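Local coordinates for uncharacterized protein (Parabacteroides merdae, PDB 4R7F) that is of unknown function but has three immunoglobulin-like beta-sandwich domains, the first resembling that of type 9 secretion system plug proteins, and binds magnesium in the crystal, at residues Arg225-Leu230 / Gly342-Gln347; Thr179-Phe184 / Ile376-Arg381. All coordinates share one frame; numbering follows the deposited sequence.

Contact 1. Residues Arg225-Leu230 / Gly342-Gln347; sequences RRMEFL and GSYNYQ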
# COMPACT_ATOMS: atom_id res chain seq x y z
N ARG A 225 5.01 11.23 14.21
CA ARG A 225 4.37 12.48 14.52
C ARG A 225 4.34 13.33 13.27
O ARG A 225 5.25 13.26 12.42
CB ARG A 225 5.15 13.22 15.60
CG ARG A 225 5.18 12.53 16.95
CD ARG A 225 6.30 13.09 17.81
NE ARG A 225 6.60 12.27 18.96
CZ ARG A 225 5.97 12.34 20.13
NH1 ARG A 225 4.97 13.18 20.33
NH2 ARG A 225 6.35 11.54 21.11
N ARG A 226 3.29 14.16 13.17
CA ARG A 226 3.11 15.01 11.98
C ARG A 226 2.87 16.44 12.37
O ARG A 226 2.35 16.73 13.46
CB ARG A 226 1.98 14.51 11.07
CG ARG A 226 2.20 13.11 10.51
CD ARG A 226 0.90 12.38 10.21
NE ARG A 226 0.03 13.10 9.26
CZ ARG A 226 -1.29 13.31 9.40
NH1 ARG A 226 -1.96 12.86 10.46
NH2 ARG A 226 -1.95 13.97 8.46
N MSE A 227 3.25 17.31 11.45
CA MSE A 227 3.29 18.75 11.65
C MSE A 227 3.27 19.34 10.26
O MSE A 227 3.80 18.73 9.33
CB MSE A 227 4.63 18.84 12.39
CG MSE A 227 5.30 20.15 12.50
SE MSE A 227 6.26 20.63 10.90
CE MSE A 227 8.16 20.32 11.22
N GLU A 228 2.64 20.50 10.09
CA GLU A 228 2.57 21.16 8.77
C GLU A 228 2.57 22.65 8.97
O GLU A 228 1.88 23.15 9.86
CB GLU A 228 1.27 20.88 8.04
CG GLU A 228 1.01 19.45 7.61
CD GLU A 228 -0.24 19.36 6.73
OE1 GLU A 228 -0.61 20.40 6.14
OE2 GLU A 228 -0.83 18.25 6.63
N PHE A 229 3.28 23.37 8.11
CA PHE A 229 3.23 24.82 8.15
C PHE A 229 3.32 25.36 6.74
O PHE A 229 4.39 25.72 6.25
CB PHE A 229 4.29 25.42 9.09
CG PHE A 229 5.72 25.12 8.71
CD1 PHE A 229 6.29 23.87 8.96
CD2 PHE A 229 6.53 26.12 8.16
CE1 PHE A 229 7.62 23.62 8.63
CE2 PHE A 229 7.85 25.86 7.82
CZ PHE A 229 8.40 24.62 8.05
N LEU A 230 2.14 25.45 6.13
CA LEU A 230 1.99 25.82 4.75
C LEU A 230 1.84 27.32 4.53
O LEU A 230 1.95 27.78 3.39
CB LEU A 230 0.78 25.11 4.18
CG LEU A 230 0.73 23.59 4.31
CD1 LEU A 230 -0.50 23.07 3.58
CD2 LEU A 230 2.00 22.95 3.77
N GLY A 342 6.20 22.96 4.56
CA GLY A 342 5.61 21.72 4.08
C GLY A 342 5.00 20.87 5.19
O GLY A 342 4.74 21.37 6.30
N SER A 343 4.76 19.59 4.88
CA SER A 343 4.27 18.58 5.84
C SER A 343 5.43 17.70 6.22
O SER A 343 6.08 17.13 5.34
CB SER A 343 3.17 17.69 5.23
OG SER A 343 2.15 18.46 4.65
N TYR A 344 5.66 17.57 7.52
CA TYR A 344 6.78 16.76 8.03
C TYR A 344 6.31 15.62 8.91
O TYR A 344 5.48 15.82 9.81
CB TYR A 344 7.77 17.65 8.81
CG TYR A 344 8.63 18.55 7.92
CD1 TYR A 344 8.09 19.70 7.31
CD2 TYR A 344 9.98 18.26 7.69
CE1 TYR A 344 8.87 20.51 6.49
CE2 TYR A 344 10.76 19.06 6.87
CZ TYR A 344 10.19 20.18 6.27
OH TYR A 344 10.99 20.96 5.46
N ASN A 345 6.84 14.42 8.66
CA ASN A 345 6.84 13.35 9.66
C ASN A 345 8.10 13.48 10.53
O ASN A 345 9.18 13.83 10.04
CB ASN A 345 6.91 11.95 9.03
CG ASN A 345 5.63 11.48 8.33
OD1 ASN A 345 5.48 10.29 8.12
ND2 ASN A 345 4.75 12.38 7.94
N TYR A 346 8.00 13.10 11.79
CA TYR A 346 9.15 13.11 12.67
C TYR A 346 8.89 12.25 13.89
O TYR A 346 7.76 11.94 14.21
CB TYR A 346 9.53 14.55 13.10
CG TYR A 346 8.56 15.24 14.05
CD1 TYR A 346 7.39 15.85 13.61
CD2 TYR A 346 8.84 15.31 15.41
CE1 TYR A 346 6.53 16.50 14.52
CE2 TYR A 346 7.99 15.94 16.30
CZ TYR A 346 6.84 16.52 15.87
OH TYR A 346 6.03 17.16 16.81
N GLN A 347 9.97 11.87 14.58
CA GLN A 347 9.87 11.18 15.84
C GLN A 347 11.16 11.36 16.60
O GLN A 347 12.15 11.95 16.12
CB GLN A 347 9.61 9.70 15.61
CG GLN A 347 10.80 8.99 15.03
CD GLN A 347 10.57 7.51 14.76
OE1 GLN A 347 9.56 6.92 15.15
NE2 GLN A 347 11.53 6.90 14.08
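R225 and Y346 start an antiparallel ladder that joins strand 225-228 to the beginning of strand 342-352. R225 N donates to Y346 O over 2.8 Å, and Y346 N returns a bond to R225 O. The bond from Y344 N to M227 O, also 2.8 Å, is nearly straight (173°), whereas its return partner from M227 N to Y344 O is weak. F229 N reaches G342 O at 3.1 Å.

With CG between the backbone N and the carbonyl carbon (chi1 71°), the Y346 ring leans back over the neighbouring strand. R225 CB sits over the centre of its face as a CH-pi contact, 3.7 Å from the centroid, and M227 CB meets the ring edge at CE1. R225 CD lies by Y346 CE2, and Y346 OH hydrogen-bonds D256. The sheet packs this face against strand 290-298 in a sandwich, consistent with an immunoglobulin-like domain. Selenomethionine M227 lies alongside Y344: M227 CE is 3.6 Å from Y344 CB, and SE makes an oblique Met-aromatic contact with the ring. An alanine in place of Y346 would probably leave R225 CB and CD without their aromatic support and D256 without its hydroxyl partner.

On the reverse face, R226 CG lies 3.7 Å from N345 ND2, and R226 pairs with D267. N345 OD1 accepts from the backbones of Q270 and G272, a second-shell grip on the loop carrying the magnesium ligands D269 and D271.

Contact 2. Residues Thr179-Phe184 / Ile376-Arg381; sequences TDLKIF and IYVYYR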
# COMPACT_ATOMS: atom_id res chain seq x y z
N THR A 179 27.14 -17.95 1.25
CA THR A 179 28.42 -17.27 1.14
C THR A 179 28.34 -16.10 0.18
O THR A 179 28.92 -15.08 0.43
CB THR A 179 29.50 -18.18 0.49
OG1 THR A 179 29.27 -19.55 0.81
CG2 THR A 179 30.86 -17.81 0.97
N ASP A 180 27.68 -16.27 -0.97
CA ASP A 180 27.74 -15.28 -2.07
C ASP A 180 26.68 -14.17 -2.03
O ASP A 180 26.76 -13.25 -2.84
CB ASP A 180 27.61 -15.97 -3.42
CG ASP A 180 28.67 -17.01 -3.67
OD1 ASP A 180 29.70 -17.08 -2.95
OD2 ASP A 180 28.43 -17.78 -4.62
N LEU A 181 25.69 -14.28 -1.15
CA LEU A 181 24.68 -13.21 -1.00
C LEU A 181 25.00 -12.37 0.22
O LEU A 181 25.46 -12.90 1.23
CB LEU A 181 23.28 -13.81 -0.81
CG LEU A 181 22.73 -14.61 -2.00
CD1 LEU A 181 21.28 -14.96 -1.71
CD2 LEU A 181 22.86 -13.83 -3.31
N LYS A 182 24.78 -11.06 0.14
CA LYS A 182 24.80 -10.21 1.31
C LYS A 182 23.45 -9.50 1.31
O LYS A 182 23.09 -8.85 0.32
CB LYS A 182 25.94 -9.18 1.21
CG LYS A 182 27.30 -9.81 0.99
CD LYS A 182 28.38 -8.75 1.05
CE LYS A 182 29.75 -9.34 0.76
NZ LYS A 182 30.33 -8.77 -0.47
N ILE A 183 22.73 -9.56 2.42
CA ILE A 183 21.37 -9.02 2.53
C ILE A 183 21.34 -7.88 3.54
O ILE A 183 21.83 -8.01 4.65
CB ILE A 183 20.41 -10.10 3.07
CG1 ILE A 183 20.67 -11.47 2.41
CG2 ILE A 183 18.95 -9.62 2.96
CD1 ILE A 183 19.78 -11.82 1.26
N PHE A 184 20.71 -6.77 3.18
CA PHE A 184 20.44 -5.70 4.12
C PHE A 184 18.96 -5.45 4.17
O PHE A 184 18.30 -5.39 3.12
CB PHE A 184 21.14 -4.41 3.71
CG PHE A 184 22.61 -4.45 3.97
CD1 PHE A 184 23.43 -5.18 3.17
CD2 PHE A 184 23.15 -3.83 5.09
CE1 PHE A 184 24.79 -5.26 3.43
CE2 PHE A 184 24.51 -3.90 5.35
CZ PHE A 184 25.33 -4.62 4.52
N ILE A 376 14.31 -4.75 1.57
CA ILE A 376 15.18 -5.91 1.56
C ILE A 376 16.02 -5.82 0.30
O ILE A 376 15.49 -5.79 -0.80
CB ILE A 376 14.36 -7.19 1.53
CG1 ILE A 376 13.44 -7.22 2.75
CG2 ILE A 376 15.26 -8.43 1.51
CD1 ILE A 376 12.30 -8.18 2.59
N TYR A 377 17.32 -5.66 0.49
CA TYR A 377 18.29 -5.50 -0.57
C TYR A 377 19.13 -6.76 -0.60
O TYR A 377 19.71 -7.15 0.42
CB TYR A 377 19.25 -4.34 -0.26
CG TYR A 377 18.66 -2.94 -0.38
CD1 TYR A 377 17.78 -2.45 0.56
CD2 TYR A 377 19.01 -2.13 -1.42
CE1 TYR A 377 17.24 -1.16 0.45
CE2 TYR A 377 18.51 -0.86 -1.53
CZ TYR A 377 17.63 -0.38 -0.60
OH TYR A 377 17.15 0.90 -0.75
N VAL A 378 19.22 -7.37 -1.78
CA VAL A 378 19.93 -8.59 -1.98
C VAL A 378 21.11 -8.32 -2.92
O VAL A 378 20.90 -8.06 -4.08
CB VAL A 378 19.00 -9.64 -2.61
CG1 VAL A 378 19.78 -10.92 -2.90
CG2 VAL A 378 17.81 -9.93 -1.70
N TYR A 379 22.32 -8.42 -2.40
CA TYR A 379 23.55 -8.19 -3.12
C TYR A 379 24.24 -9.52 -3.40
O TYR A 379 24.13 -10.46 -2.61
CB TYR A 379 24.49 -7.32 -2.29
CG TYR A 379 23.96 -5.96 -2.02
CD1 TYR A 379 24.19 -4.92 -2.89
CD2 TYR A 379 23.19 -5.71 -0.91
CE1 TYR A 379 23.71 -3.65 -2.63
CE2 TYR A 379 22.67 -4.47 -0.67
CZ TYR A 379 22.94 -3.43 -1.51
OH TYR A 379 22.39 -2.18 -1.26
N TYR A 380 24.96 -9.60 -4.51
CA TYR A 380 25.47 -10.89 -4.97
C TYR A 380 26.91 -10.73 -5.29
O TYR A 380 27.27 -9.84 -6.08
CB TYR A 380 24.75 -11.34 -6.24
CG TYR A 380 25.36 -12.53 -7.00
CD1 TYR A 380 25.50 -13.76 -6.38
CD2 TYR A 380 25.65 -12.45 -8.36
CE1 TYR A 380 25.98 -14.88 -7.07
CE2 TYR A 380 26.14 -13.56 -9.07
CZ TYR A 380 26.31 -14.77 -8.41
OH TYR A 380 26.80 -15.90 -9.04
N ARG A 381 27.74 -11.59 -4.68
CA ARG A 381 29.17 -11.61 -4.97
C ARG A 381 29.84 -12.97 -4.91
O ARG A 381 30.32 -13.39 -3.85
CB ARG A 381 29.90 -10.66 -4.09
CG ARG A 381 31.29 -10.43 -4.60
CD ARG A 381 31.83 -9.17 -4.05
NE ARG A 381 33.24 -9.11 -4.26
CZ ARG A 381 34.01 -8.17 -3.73
NH1 ARG A 381 33.49 -7.20 -2.98
NH2 ARG A 381 35.31 -8.20 -3.97
O HOH W 1 29.57 -12.28 -0.99
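D180 O receives R381 N in a short, almost straight hydrogen bond (2.7 Å, 177°), which ties the end of helix 177-180 to the point where strand 373-380 gives out. A water just beyond donates to both T179 O and R381 O, bridging the two segments once more. Further along, K182 and Y379 exchange backbone bonds in both directions, as do F184 and Y377; the one from K182 N to Y379 O is 2.9 Å long.

K182 NZ comes within 4.3 Å of R381 NH1. The salt bridge from K182 to D388 probably eases the repulsion between them, while R381 NE turns to A385 O. R381 CG is anti to the backbone N (chi1 -167°) and its chain runs extended, leading the guanidinium away from strand 181-187.

Alternating side chains divide the pair between two environments, as in an immunoglobulin-like beta sandwich. L181, I183, V378 and Y380 are on the face turned to strands 160-168 and 207-219. There L181 CD2 lies 4.0 Å from Y380 CD1, the two side chains crossing obliquely, and I183 runs alongside V378, with I183 CD1 4.0 Å from V378 CG2.

On the other face are K182, F184, Y377 and Y379. The Y379 ring turns an edge to the backbone K182 O, which lies in its plane, 3.4 Å from Y379 CD2. The F184 side chain crosses that of Y379 at about a right angle, with F184 CD1 4.0 Å from Y379 CE2. Y379 OH hydrogen-bonds N115, which belongs to strand 114-122, and the Y377 ring meets Y186 with the planes roughly perpendicular.

In the fold
Both contacts are antiparallel strand pairs, but in different sheets on opposite sides of the chain's centre, with centres about 35 Å apart and nearest atoms about 17 Å apart. Strands 342-352 and 373-380 follow each other in the chain, joined by a long loop. Contact 1 is the more buried: rings and selenomethionine fill one face, while the other carries polar groups toward a magnesium loop. Contact 2 is partly buried. Its largely aliphatic face, which includes the Y380 ring, is covered by its partner sheet, whereas the other combines aromatic rings with charged side chains, and a water and a helix end close the pair.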